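Collagen adhesin protein (Enterococcus faecalis, PDB 2Z1P) probably binds collagen as a cell-wall-anchored surface adhesin, this piece holding the two immunoglobulin-like domains thought to close around the ligand in a collagen hug. Local coordinates at residues 35-40 with 298-303; 40-45 with 108-113; 23-28 with 138-143; 18-23 with 133-138; 66-71 with 87-92. All coordinates share one frame; numbering follows the deposited sequence.

Interaction 1: residues 35-40 with 298-303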
# COMPACT_ATOMS: atom_id res chain seq x y z
N MET A 35 2.06 -6.72 2.22
CA MET A 35 1.56 -6.03 3.40
C MET A 35 0.15 -6.53 3.58
O MET A 35 -0.63 -6.55 2.62
CB MET A 35 1.58 -4.53 3.19
CG MET A 35 2.97 -4.01 2.95
SD MET A 35 2.99 -2.25 2.84
CE MET A 35 4.77 -1.91 2.96
N THR A 36 -0.18 -6.94 4.79
CA THR A 36 -1.51 -7.47 5.07
C THR A 36 -1.95 -6.98 6.43
O THR A 36 -1.13 -6.56 7.24
CB THR A 36 -1.50 -9.02 5.05
OG1 THR A 36 -2.84 -9.52 5.06
CG2 THR A 36 -0.76 -9.57 6.28
N SER A 37 -3.26 -7.04 6.67
CA SER A 37 -3.84 -6.61 7.94
C SER A 37 -4.10 -7.83 8.80
O SER A 37 -4.55 -8.87 8.31
CB SER A 37 -5.17 -5.88 7.72
OG SER A 37 -5.04 -4.82 6.79
N ILE A 38 -3.81 -7.69 10.08
CA ILE A 38 -4.03 -8.75 11.06
C ILE A 38 -5.05 -8.14 12.02
O ILE A 38 -4.85 -7.03 12.53
CB ILE A 38 -2.72 -9.11 11.81
CG1 ILE A 38 -1.66 -9.55 10.80
CG2 ILE A 38 -2.96 -10.23 12.81
CD1 ILE A 38 -0.37 -9.95 11.43
N LYS A 39 -6.15 -8.86 12.26
CA LYS A 39 -7.20 -8.35 13.14
C LYS A 39 -7.32 -9.13 14.44
O LYS A 39 -7.63 -10.32 14.43
CB LYS A 39 -8.52 -8.40 12.39
CG LYS A 39 -9.67 -7.83 13.16
CD LYS A 39 -10.93 -8.18 12.45
CE LYS A 39 -12.08 -7.50 13.09
NZ LYS A 39 -13.31 -7.96 12.42
N VAL A 40 -7.10 -8.45 15.56
CA VAL A 40 -7.20 -9.08 16.88
C VAL A 40 -8.48 -8.68 17.61
O VAL A 40 -8.62 -7.55 18.05
CB VAL A 40 -6.00 -8.70 17.78
CG1 VAL A 40 -6.05 -9.54 19.07
CG2 VAL A 40 -4.69 -8.88 17.05
N LYS A 298 -4.73 -2.46 -2.70
CA LYS A 298 -5.36 -2.85 -1.45
C LYS A 298 -4.80 -2.06 -0.28
O LYS A 298 -3.59 -1.86 -0.16
CB LYS A 298 -5.17 -4.35 -1.19
CG LYS A 298 -6.30 -5.23 -1.69
CD LYS A 298 -6.13 -6.67 -1.20
CE LYS A 298 -6.08 -6.78 0.34
NZ LYS A 298 -5.86 -8.17 0.86
N ASN A 299 -5.69 -1.60 0.58
CA ASN A 299 -5.29 -0.84 1.75
C ASN A 299 -5.14 -1.81 2.92
O ASN A 299 -5.83 -2.84 2.99
CB ASN A 299 -6.34 0.24 2.06
CG ASN A 299 -5.93 1.18 3.19
OD1 ASN A 299 -4.75 1.52 3.35
ND2 ASN A 299 -6.91 1.62 3.96
N VAL A 300 -4.22 -1.50 3.82
CA VAL A 300 -3.98 -2.30 5.01
C VAL A 300 -4.71 -1.60 6.15
O VAL A 300 -4.29 -0.56 6.64
CB VAL A 300 -2.47 -2.38 5.33
CG1 VAL A 300 -2.27 -2.93 6.73
CG2 VAL A 300 -1.76 -3.27 4.33
N PHE A 301 -5.84 -2.18 6.55
CA PHE A 301 -6.65 -1.64 7.61
C PHE A 301 -5.97 -1.43 8.94
O PHE A 301 -5.26 -2.29 9.44
CB PHE A 301 -7.87 -2.53 7.82
CG PHE A 301 -8.88 -2.40 6.73
CD1 PHE A 301 -9.46 -1.17 6.47
CD2 PHE A 301 -9.25 -3.50 5.97
CE1 PHE A 301 -10.40 -1.02 5.47
CE2 PHE A 301 -10.19 -3.37 4.95
CZ PHE A 301 -10.77 -2.12 4.70
N VAL A 302 -6.19 -0.25 9.50
CA VAL A 302 -5.64 0.08 10.81
C VAL A 302 -6.86 0.62 11.53
O VAL A 302 -7.11 1.82 11.52
CB VAL A 302 -4.55 1.16 10.72
CG1 VAL A 302 -3.22 0.52 10.33
CG2 VAL A 302 -4.95 2.22 9.69
N GLU A 303 -7.66 -0.28 12.11
CA GLU A 303 -8.87 0.11 12.82
C GLU A 303 -8.68 -0.28 14.29
O GLU A 303 -7.60 -0.70 14.69
CB GLU A 303 -10.09 -0.60 12.25
O HOH W 1 -2.80 -8.51 2.26
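Ser37 and Val300 mark the closest backbone approach, with their CA atoms 5.2 Å apart, where an irregular stretch passes strand 35-40. Val300 and Ser37 carry the centre of the contact. With chi1 at 167°, Val300 CG1 is anti to the backbone N, and the two methyl groups part to meet different residues. CG2 rests on Met35 CB at 3.7 Å. CG1 lies 3.4 Å from Ser37 OG. Ser37 OG also sits 2.8 Å from Phe301 N. Phe301 touches Ser37 through its CB, while its ring leads away. A water ties the other end of the contact together. It donates to Met35 O at 2.9 Å and accepts from Thr36 OG1 at 3.0 Å. Its link to Lys298 NZ is weak, at 3.4 Å. Asn299 turns its side chain back toward its own domain, where ND2 is held by Gln268 O and Gln270 O. The contact spans two domains. Segment 298-303 follows strand 289-298 of the second domain and runs onto the first, consistent with the latch of the collagen hug model. Strand 35-43 lies in the first domain between strands 20-25 and 107-116.

Interaction 2: residues 40-45 with 108-113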
# COMPACT_ATOMS: atom_id res chain seq x y z
N VAL A 40 -7.10 -8.45 15.56
CA VAL A 40 -7.20 -9.08 16.88
C VAL A 40 -8.48 -8.68 17.61
O VAL A 40 -8.62 -7.55 18.05
CB VAL A 40 -6.00 -8.70 17.78
CG1 VAL A 40 -6.05 -9.54 19.07
CG2 VAL A 40 -4.69 -8.88 17.05
N SER A 41 -9.42 -9.62 17.75
CA SER A 41 -10.67 -9.34 18.44
C SER A 41 -10.55 -9.77 19.91
O SER A 41 -9.79 -10.69 20.22
CB SER A 41 -11.81 -10.10 17.77
OG SER A 41 -11.88 -9.80 16.39
N PHE A 42 -11.27 -9.11 20.81
CA PHE A 42 -11.22 -9.50 22.22
C PHE A 42 -12.57 -9.34 22.90
O PHE A 42 -13.38 -8.50 22.51
CB PHE A 42 -10.17 -8.67 22.96
CG PHE A 42 -10.32 -7.21 22.77
CD1 PHE A 42 -11.45 -6.54 23.25
CD2 PHE A 42 -9.34 -6.48 22.10
CE1 PHE A 42 -11.60 -5.18 23.05
CE2 PHE A 42 -9.48 -5.11 21.90
CZ PHE A 42 -10.62 -4.46 22.38
N SER A 43 -12.79 -10.17 23.92
CA SER A 43 -14.04 -10.17 24.68
C SER A 43 -13.77 -10.36 26.17
O SER A 43 -12.82 -11.03 26.57
CB SER A 43 -14.96 -11.31 24.21
OG SER A 43 -15.22 -11.24 22.82
N ASP A 44 -14.61 -9.74 26.99
CA ASP A 44 -14.46 -9.88 28.43
C ASP A 44 -15.11 -11.21 28.78
O ASP A 44 -16.30 -11.43 28.52
CB ASP A 44 -15.13 -8.72 29.17
CG ASP A 44 -14.15 -7.92 30.04
OD1 ASP A 44 -14.58 -6.93 30.66
OD2 ASP A 44 -12.96 -8.29 30.11
N LYS A 45 -14.31 -12.11 29.34
CA LYS A 45 -14.77 -13.43 29.72
C LYS A 45 -15.01 -13.52 31.24
O LYS A 45 -14.43 -12.75 32.02
CB LYS A 45 -13.76 -14.49 29.24
CG LYS A 45 -14.34 -15.52 28.27
CD LYS A 45 -15.08 -14.87 27.09
CE LYS A 45 -14.22 -14.77 25.83
NZ LYS A 45 -12.95 -13.99 26.00
N GLY A 108 -14.48 -5.81 21.68
CA GLY A 108 -13.81 -4.97 20.70
C GLY A 108 -12.86 -5.70 19.78
O GLY A 108 -12.90 -6.93 19.66
N HIS A 109 -12.01 -4.93 19.11
CA HIS A 109 -11.03 -5.47 18.19
C HIS A 109 -10.05 -4.38 17.76
O HIS A 109 -10.15 -3.24 18.19
CB HIS A 109 -11.74 -6.06 16.94
CG HIS A 109 -12.10 -5.06 15.89
ND1 HIS A 109 -13.32 -4.40 15.86
CD2 HIS A 109 -11.44 -4.66 14.77
CE1 HIS A 109 -13.39 -3.66 14.77
NE2 HIS A 109 -12.25 -3.80 14.09
N PHE A 110 -9.09 -4.74 16.92
CA PHE A 110 -8.13 -3.77 16.44
C PHE A 110 -7.26 -4.41 15.39
O PHE A 110 -6.69 -5.48 15.60
CB PHE A 110 -7.30 -3.18 17.61
CG PHE A 110 -6.27 -4.11 18.20
CD1 PHE A 110 -5.06 -4.34 17.55
CD2 PHE A 110 -6.47 -4.68 19.45
CE1 PHE A 110 -4.06 -5.13 18.14
CE2 PHE A 110 -5.47 -5.47 20.06
CZ PHE A 110 -4.26 -5.69 19.40
N SER A 111 -7.20 -3.77 14.22
CA SER A 111 -6.40 -4.26 13.11
C SER A 111 -5.12 -3.44 13.03
O SER A 111 -5.13 -2.25 13.36
CB SER A 111 -7.16 -4.09 11.79
OG SER A 111 -8.46 -4.65 11.87
N PHE A 112 -4.03 -4.08 12.63
CA PHE A 112 -2.75 -3.41 12.45
C PHE A 112 -2.12 -4.01 11.19
O PHE A 112 -2.50 -5.10 10.76
CB PHE A 112 -1.83 -3.55 13.67
CG PHE A 112 -1.37 -4.95 13.95
CD1 PHE A 112 -2.21 -5.87 14.54
CD2 PHE A 112 -0.06 -5.33 13.64
CE1 PHE A 112 -1.77 -7.18 14.84
CE2 PHE A 112 0.39 -6.62 13.93
CZ PHE A 112 -0.46 -7.55 14.53
N GLY A 113 -1.18 -3.28 10.59
CA GLY A 113 -0.56 -3.76 9.37
C GLY A 113 0.86 -4.24 9.55
O GLY A 113 1.60 -3.71 10.38
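The ring of Phe42 has Gly108 C and His109 N over one face and Phe110 CD2 in plane at its edge. This is an antiparallel strand pair of the immunoglobulin-like first domain. Phe110 in turn carries Val40 CB over one face, a CH-pi contact 4.0 Å from the ring centroid and 17° off the normal. The two phenylalanines thus meet edge to edge, with Phe42 CE2 3.9 Å from Phe110 CD2. Phe112 offers its ring edge to Val40 CG2. Val40, Phe42 and Phe110 share one face of the sheet, and Phe110 continues inward to Val85, Val92 and Ala94. In Phe42, chi1 of 52° sets CG between the backbone N and the carbonyl carbon, which folds the ring over the neighbouring strand at Gly108. Phe42 and Gly108 form a hydrogen-bonded pair. Phe42 N donates to Gly108 O and Gly108 N to Phe42 O, each bond 3.0 Å long and nearly straight. Val40 N donates to Phe110 O at 3.0 Å, but the return bond from Phe110 N to Val40 O is weak and bent. Beside that bond His109 CA comes 3.2 Å from Val40 O, a CA-H...O contact.

Interaction 3: residues 23-28 with 138-143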
# COMPACT_ATOMS: atom_id res chain seq x y z
N VAL A 23 -6.79 -13.74 16.42
CA VAL A 23 -5.86 -12.88 15.69
C VAL A 23 -5.92 -13.48 14.28
O VAL A 23 -5.24 -14.44 13.96
CB VAL A 23 -4.42 -12.94 16.27
CG1 VAL A 23 -4.09 -14.35 16.72
CG2 VAL A 23 -3.41 -12.47 15.22
N GLU A 24 -6.78 -12.89 13.46
CA GLU A 24 -7.03 -13.36 12.12
C GLU A 24 -6.41 -12.56 10.99
O GLU A 24 -6.42 -11.32 10.99
CB GLU A 24 -8.55 -13.42 11.97
CG GLU A 24 -9.09 -13.40 10.57
CD GLU A 24 -10.55 -13.00 10.56
OE1 GLU A 24 -11.19 -13.12 9.50
OE2 GLU A 24 -11.06 -12.55 11.62
N LEU A 25 -5.85 -13.28 10.03
CA LEU A 25 -5.26 -12.67 8.85
C LEU A 25 -6.19 -13.07 7.72
O LEU A 25 -6.82 -14.13 7.78
CB LEU A 25 -3.85 -13.21 8.58
CG LEU A 25 -2.66 -13.03 9.53
CD1 LEU A 25 -2.68 -14.10 10.58
CD2 LEU A 25 -1.36 -13.13 8.73
N ASP A 26 -6.29 -12.25 6.67
CA ASP A 26 -7.17 -12.59 5.56
C ASP A 26 -6.85 -13.97 4.99
O ASP A 26 -7.71 -14.85 4.97
CB ASP A 26 -7.08 -11.54 4.47
CG ASP A 26 -8.08 -11.78 3.37
OD1 ASP A 26 -9.30 -11.74 3.67
OD2 ASP A 26 -7.65 -12.01 2.22
N HIS A 27 -5.63 -14.16 4.50
CA HIS A 27 -5.21 -15.46 3.98
C HIS A 27 -3.87 -15.82 4.63
O HIS A 27 -3.09 -14.94 4.97
CB HIS A 27 -5.09 -15.42 2.46
CG HIS A 27 -4.32 -14.25 1.95
ND1 HIS A 27 -4.84 -12.98 1.92
CD2 HIS A 27 -3.06 -14.16 1.46
CE1 HIS A 27 -3.93 -12.14 1.44
NE2 HIS A 27 -2.84 -12.84 1.15
N THR A 28 -3.62 -17.11 4.81
CA THR A 28 -2.38 -17.57 5.45
C THR A 28 -1.20 -17.87 4.52
O THR A 28 -0.20 -18.46 4.94
CB THR A 28 -2.66 -18.80 6.36
OG1 THR A 28 -3.61 -19.66 5.73
CG2 THR A 28 -3.18 -18.34 7.72
N GLN A 138 -1.07 -20.78 14.02
CA GLN A 138 -1.34 -20.81 12.61
C GLN A 138 -0.13 -21.08 11.73
O GLN A 138 0.97 -20.60 11.99
CB GLN A 138 -1.97 -19.50 12.20
CG GLN A 138 -3.15 -19.14 13.04
CD GLN A 138 -3.73 -17.82 12.64
OE1 GLN A 138 -3.76 -16.88 13.42
NE2 GLN A 138 -4.19 -17.73 11.40
N ARG A 139 -0.38 -21.86 10.68
CA ARG A 139 0.62 -22.23 9.70
C ARG A 139 0.67 -21.16 8.62
O ARG A 139 -0.17 -21.13 7.72
CB ARG A 139 0.23 -23.57 9.08
CG ARG A 139 0.95 -23.90 7.79
CD ARG A 139 2.10 -24.84 8.03
NE ARG A 139 1.66 -26.18 8.45
CZ ARG A 139 0.86 -26.96 7.74
NH1 ARG A 139 0.38 -26.55 6.56
NH2 ARG A 139 0.55 -28.17 8.19
N LEU A 140 1.65 -20.27 8.71
CA LEU A 140 1.83 -19.20 7.74
C LEU A 140 2.92 -19.58 6.74
O LEU A 140 4.00 -20.03 7.11
CB LEU A 140 2.20 -17.89 8.45
CG LEU A 140 1.05 -16.99 8.91
CD1 LEU A 140 -0.13 -17.81 9.40
CD2 LEU A 140 1.56 -16.09 10.00
N THR A 141 2.62 -19.40 5.46
CA THR A 141 3.56 -19.75 4.42
C THR A 141 3.89 -18.53 3.56
O THR A 141 3.03 -17.96 2.90
CB THR A 141 2.96 -20.88 3.52
OG1 THR A 141 2.22 -21.79 4.34
CG2 THR A 141 4.06 -21.66 2.82
N ILE A 142 5.16 -18.14 3.60
CA ILE A 142 5.67 -17.01 2.83
C ILE A 142 6.43 -17.60 1.64
O ILE A 142 7.56 -18.06 1.77
CB ILE A 142 6.62 -16.17 3.69
CG1 ILE A 142 5.95 -15.80 5.01
CG2 ILE A 142 7.02 -14.92 2.94
CD1 ILE A 142 6.92 -15.30 6.05
N GLU A 143 5.79 -17.58 0.47
CA GLU A 143 6.35 -18.15 -0.75
C GLU A 143 7.42 -17.34 -1.48
O GLU A 143 7.59 -16.15 -1.21
CB GLU A 143 5.20 -18.48 -1.72
CG GLU A 143 4.23 -17.33 -1.95
CD GLU A 143 2.85 -17.81 -2.42
OE1 GLU A 143 2.69 -19.03 -2.66
OE2 GLU A 143 1.94 -16.95 -2.56
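Thr28 and Thr141 make the clear hydrogen bond of this contact. Thr141 N donates to Thr28 O over 3.0 Å with an N-H...O angle of 169°, and the donor lies nearly along the C=O axis. Leu140 CA adds a CA-H...O contact of 3.5 Å to Thr28 O, which therefore meets two successive residues of strand 138-143. Apolar contacts come next. Thr28 CG2 touches Leu140 CD1 at 3.5 Å, the two side chains crossing at about a right angle. Leu25 CD2 approaches Leu140 CD2 more loosely, at 4.3 Å. Gln138 reaches across with an extended chain, and its amide lies beside Val23 O and Leu25 CD1. The amide is probably turned over in the model, so its bonding there is doubtful. Within 23-28, His27 ND1 donates to the anti side of Asp26 OD2 at 3.0 Å. His27 NE2 bonds Glu34, so two carboxylates may stabilise a positive imidazole. Residues 23-28 carry the chain from one sheet to the next. Strand 20-25 edges the sheet of strands 35-43 and 107-116. The following strand 29-31 runs parallel to strand 138-143, which pairs with strand 125-129 on its other flank.

Interaction 4: residues 18-23 with 133-138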
# COMPACT_ATOMS: atom_id res chain seq x y z
N SER A 18 -7.62 -15.38 28.58
CA SER A 18 -8.80 -15.88 27.91
C SER A 18 -9.49 -14.75 27.14
O SER A 18 -10.35 -14.99 26.28
CB SER A 18 -9.76 -16.45 28.94
OG SER A 18 -11.11 -16.35 28.51
N ILE A 19 -9.11 -13.51 27.45
CA ILE A 19 -9.69 -12.34 26.81
C ILE A 19 -9.57 -12.37 25.29
O ILE A 19 -10.56 -12.18 24.58
CB ILE A 19 -9.05 -11.04 27.35
CG1 ILE A 19 -9.49 -10.82 28.79
CG2 ILE A 19 -9.45 -9.85 26.49
CD1 ILE A 19 -8.45 -10.11 29.64
N VAL A 20 -8.36 -12.62 24.78
CA VAL A 20 -8.13 -12.66 23.34
C VAL A 20 -8.94 -13.76 22.65
O VAL A 20 -8.77 -14.94 22.94
CB VAL A 20 -6.64 -12.88 23.04
CG1 VAL A 20 -6.36 -12.56 21.59
CG2 VAL A 20 -5.80 -12.04 23.97
N ASP A 21 -9.82 -13.36 21.73
CA ASP A 21 -10.67 -14.31 21.01
C ASP A 21 -10.07 -14.83 19.71
O ASP A 21 -10.29 -15.98 19.34
CB ASP A 21 -12.03 -13.68 20.74
CG ASP A 21 -12.81 -13.43 22.00
OD1 ASP A 21 -13.56 -14.34 22.45
OD2 ASP A 21 -12.65 -12.34 22.57
N LYS A 22 -9.33 -13.97 19.01
CA LYS A 22 -8.68 -14.39 17.77
C LYS A 22 -7.82 -13.30 17.14
O LYS A 22 -8.06 -12.11 17.34
CB LYS A 22 -9.70 -14.91 16.75
CG LYS A 22 -10.59 -13.87 16.10
CD LYS A 22 -11.59 -14.48 15.11
CE LYS A 22 -10.88 -15.29 14.02
NZ LYS A 22 -11.83 -15.84 13.00
N VAL A 23 -6.79 -13.74 16.42
CA VAL A 23 -5.86 -12.88 15.69
C VAL A 23 -5.92 -13.48 14.28
O VAL A 23 -5.24 -14.44 13.96
CB VAL A 23 -4.42 -12.94 16.27
CG1 VAL A 23 -4.09 -14.35 16.72
CG2 VAL A 23 -3.41 -12.47 15.22
N THR A 133 0.02 -15.74 22.02
CA THR A 133 -1.37 -15.68 22.50
C THR A 133 -1.92 -17.06 22.86
O THR A 133 -1.33 -18.08 22.55
CB THR A 133 -2.27 -15.05 21.41
OG1 THR A 133 -1.85 -13.70 21.18
CG2 THR A 133 -3.72 -15.07 21.82
N ALA A 134 -3.07 -17.08 23.52
CA ALA A 134 -3.69 -18.33 23.91
C ALA A 134 -4.44 -18.91 22.72
O ALA A 134 -4.97 -20.02 22.77
CB ALA A 134 -4.66 -18.07 25.05
N THR A 135 -4.49 -18.15 21.64
CA THR A 135 -5.18 -18.58 20.44
C THR A 135 -4.40 -19.58 19.61
O THR A 135 -3.18 -19.68 19.70
CB THR A 135 -5.51 -17.37 19.56
OG1 THR A 135 -4.31 -16.59 19.35
CG2 THR A 135 -6.59 -16.51 20.23
N ALA A 136 -5.13 -20.32 18.78
CA ALA A 136 -4.56 -21.33 17.91
C ALA A 136 -3.26 -20.90 17.22
O ALA A 136 -3.03 -19.72 16.95
CB ALA A 136 -5.58 -21.76 16.85
N THR A 137 -2.41 -21.89 16.97
CA THR A 137 -1.14 -21.67 16.29
C THR A 137 -1.44 -21.79 14.80
O THR A 137 -2.00 -22.79 14.35
CB THR A 137 -0.11 -22.74 16.69
OG1 THR A 137 0.24 -22.59 18.07
CG2 THR A 137 1.14 -22.63 15.84
N GLN A 138 -1.07 -20.78 14.02
CA GLN A 138 -1.34 -20.81 12.61
C GLN A 138 -0.13 -21.08 11.73
O GLN A 138 0.97 -20.60 11.99
CB GLN A 138 -1.97 -19.50 12.20
CG GLN A 138 -3.15 -19.14 13.04
CD GLN A 138 -3.73 -17.82 12.64
OE1 GLN A 138 -3.76 -16.88 13.42
NE2 GLN A 138 -4.19 -17.73 11.40
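Val20 and Thr133 meet tip to tip, with Val20 CG1 3.7 Å from Thr133 CG2. This is the close-packed side of the contact, and Thr135 completes it. Its chi1 of 52° places OG1 between the backbone N and the carbonyl carbon and turns CG2 toward strand 20-23. CG2 then lies against the bend of the strand, 3.8 Å from both Val20 O and Asp21 O. It is 3.9 Å from Lys22 CA. OG1 points toward the next residue of the strand and lies 3.5 Å from Val23 CG1. Methyl groups make the close contacts of Val20, Thr133 and Thr135. Val23 and Thr133 both also touch Leu58 of strand 57-59. The outer side is much looser. Asp21 and Lys22 point away from the loop. Asp21 OD2 bonds Ser43 OG, and Lys22 NZ has a long, weak ion pair with Glu24. The loop backbone at Ala136 and Thr137 swings away from the strand before Gln138 returns to it. The backbones of Asp21 and Lys22 both bond Ser41. Two residues facing one in this way make a classic beta bulge, set here in an edge strand of the immunoglobulin-like first domain.

Interaction 5: residues 66-71 with 87-92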
# COMPACT_ATOMS: atom_id res chain seq x y z
N GLY A 66 5.95 -5.53 11.76
CA GLY A 66 4.80 -4.65 11.90
C GLY A 66 5.20 -3.30 11.35
O GLY A 66 6.36 -2.93 11.43
N MET A 67 4.26 -2.55 10.80
CA MET A 67 4.62 -1.26 10.23
C MET A 67 4.28 -0.07 11.12
O MET A 67 3.11 0.24 11.37
CB MET A 67 3.96 -1.09 8.86
CG MET A 67 4.38 -2.14 7.85
SD MET A 67 3.60 -1.90 6.24
CE MET A 67 1.92 -2.55 6.57
N THR A 68 5.34 0.60 11.59
CA THR A 68 5.23 1.76 12.46
C THR A 68 5.01 3.02 11.63
O THR A 68 4.41 2.96 10.56
CB THR A 68 6.52 1.94 13.27
OG1 THR A 68 7.59 2.31 12.39
CG2 THR A 68 6.89 0.63 13.97
N GLU A 69 5.49 4.15 12.14
CA GLU A 69 5.39 5.42 11.44
C GLU A 69 6.70 5.61 10.69
O GLU A 69 7.66 4.88 10.93
CB GLU A 69 5.22 6.57 12.43
CG GLU A 69 3.87 6.64 13.10
CD GLU A 69 2.75 6.86 12.11
OE1 GLU A 69 3.05 7.23 10.95
OE2 GLU A 69 1.57 6.67 12.50
N ASN A 70 6.74 6.58 9.79
CA ASN A 70 7.95 6.85 9.02
C ASN A 70 9.07 7.14 10.02
O ASN A 70 10.23 6.77 9.82
CB ASN A 70 7.72 8.07 8.11
CG ASN A 70 8.36 7.91 6.73
OD1 ASN A 70 9.56 7.66 6.60
ND2 ASN A 70 7.55 8.07 5.69
N ASP A 71 8.71 7.80 11.12
CA ASP A 71 9.67 8.15 12.16
C ASP A 71 10.19 6.92 12.89
O ASP A 71 11.05 7.04 13.75
CB ASP A 71 9.02 9.10 13.16
N ILE A 87 1.96 0.18 17.94
CA ILE A 87 2.47 -0.84 17.02
C ILE A 87 3.94 -0.70 16.66
O ILE A 87 4.35 0.29 16.06
CB ILE A 87 1.66 -0.83 15.71
CG1 ILE A 87 0.16 -0.75 16.02
CG2 ILE A 87 1.93 -2.09 14.92
CD1 ILE A 87 -0.73 -0.74 14.83
N TYR A 88 4.74 -1.71 17.00
CA TYR A 88 6.17 -1.69 16.71
C TYR A 88 6.51 -2.79 15.70
O TYR A 88 5.65 -3.57 15.29
CB TYR A 88 6.98 -1.94 17.98
CG TYR A 88 6.46 -1.23 19.20
CD1 TYR A 88 5.17 -1.48 19.68
CD2 TYR A 88 7.25 -0.32 19.89
CE1 TYR A 88 4.68 -0.83 20.81
CE2 TYR A 88 6.77 0.34 21.03
CZ TYR A 88 5.49 0.08 21.48
OH TYR A 88 5.01 0.73 22.60
N LYS A 89 7.78 -2.85 15.32
CA LYS A 89 8.23 -3.85 14.38
C LYS A 89 8.31 -5.23 15.05
O LYS A 89 7.99 -6.25 14.43
CB LYS A 89 9.60 -3.42 13.83
CG LYS A 89 9.57 -2.08 13.10
CD LYS A 89 10.96 -1.62 12.66
CE LYS A 89 10.92 -0.69 11.44
NZ LYS A 89 10.05 0.51 11.63
N ASP A 90 8.72 -5.25 16.33
CA ASP A 90 8.89 -6.47 17.12
C ASP A 90 7.62 -7.01 17.77
O ASP A 90 7.53 -8.21 18.06
CB ASP A 90 9.95 -6.24 18.21
N HIS A 91 6.64 -6.14 18.00
CA HIS A 91 5.41 -6.55 18.68
C HIS A 91 4.33 -5.47 18.61
O HIS A 91 4.57 -4.38 18.11
CB HIS A 91 5.74 -6.80 20.14
CG HIS A 91 6.42 -5.63 20.78
ND1 HIS A 91 5.75 -4.74 21.61
CD2 HIS A 91 7.69 -5.17 20.69
CE1 HIS A 91 6.59 -3.79 21.99
NE2 HIS A 91 7.77 -4.02 21.45
N VAL A 92 3.14 -5.79 19.12
CA VAL A 92 2.03 -4.83 19.17
C VAL A 92 1.46 -4.84 20.59
O VAL A 92 1.27 -5.91 21.16
CB VAL A 92 0.91 -5.21 18.19
CG1 VAL A 92 -0.39 -4.48 18.55
CG2 VAL A 92 1.33 -4.85 16.79
O HOH W 2 7.90 -0.81 10.56
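Lys89 runs extended until chi4 of 55° bends NZ toward Thr68, whose chi1 of 68° places OG1 between the backbone N and the carbonyl carbon. The two side chains cross at about a right angle, and Thr68 OG1 lies 3.1 Å from Lys89 NZ. OG1 donates to Glu69 O over 3.0 Å, in the carbonyl plane and on a lone pair, which fixes its rotation. The methyl group of Thr68 packs on the other backbone, with CG2 3.3 Å from Ile87 O. A water bridges the segments. It donates to Gly66 O at 2.8 Å and accepts from Thr68 N at 3.1 Å. Lys89 NZ donates to the same water at 2.7 Å. NZ also forms a salt bridge with Glu169, its second partner beside the water. Gly66 N adds a long, weak bond to Lys89 O. The second segment is the tight turn between antiparallel strands 84-87 and 91-95, closed by Tyr88 N bonding His91 O. The loop after strand 64-66 lies against this turn. Ile87 touches Phe112 of strand 107-116, and Glu169 belongs to the loop between strands 160-166 and 172-179.

Interactions 1 to 4 all reach the sheet that contains strand 35-43. Interactions 1 and 2 share Val40 and lie about 13 Å apart, centre to centre. Glu303 O lies 3.1 Å from Ser111 N, a probable hydrogen bond that carries the putative latch from interaction 1 onto strand 107-116. Interactions 3 and 4 follow each other along strand 20-25 and share Val23 and Gln138. Interaction 4 is about 10 Å from interaction 2, centre to centre. Interaction 5 joins interaction 1 where Met67 SD meets Met35 SD at 3.5 Å. Both touch the second domain, interaction 1 through segment 298-303 and interaction 5 through the Lys89 to Glu169 salt bridge.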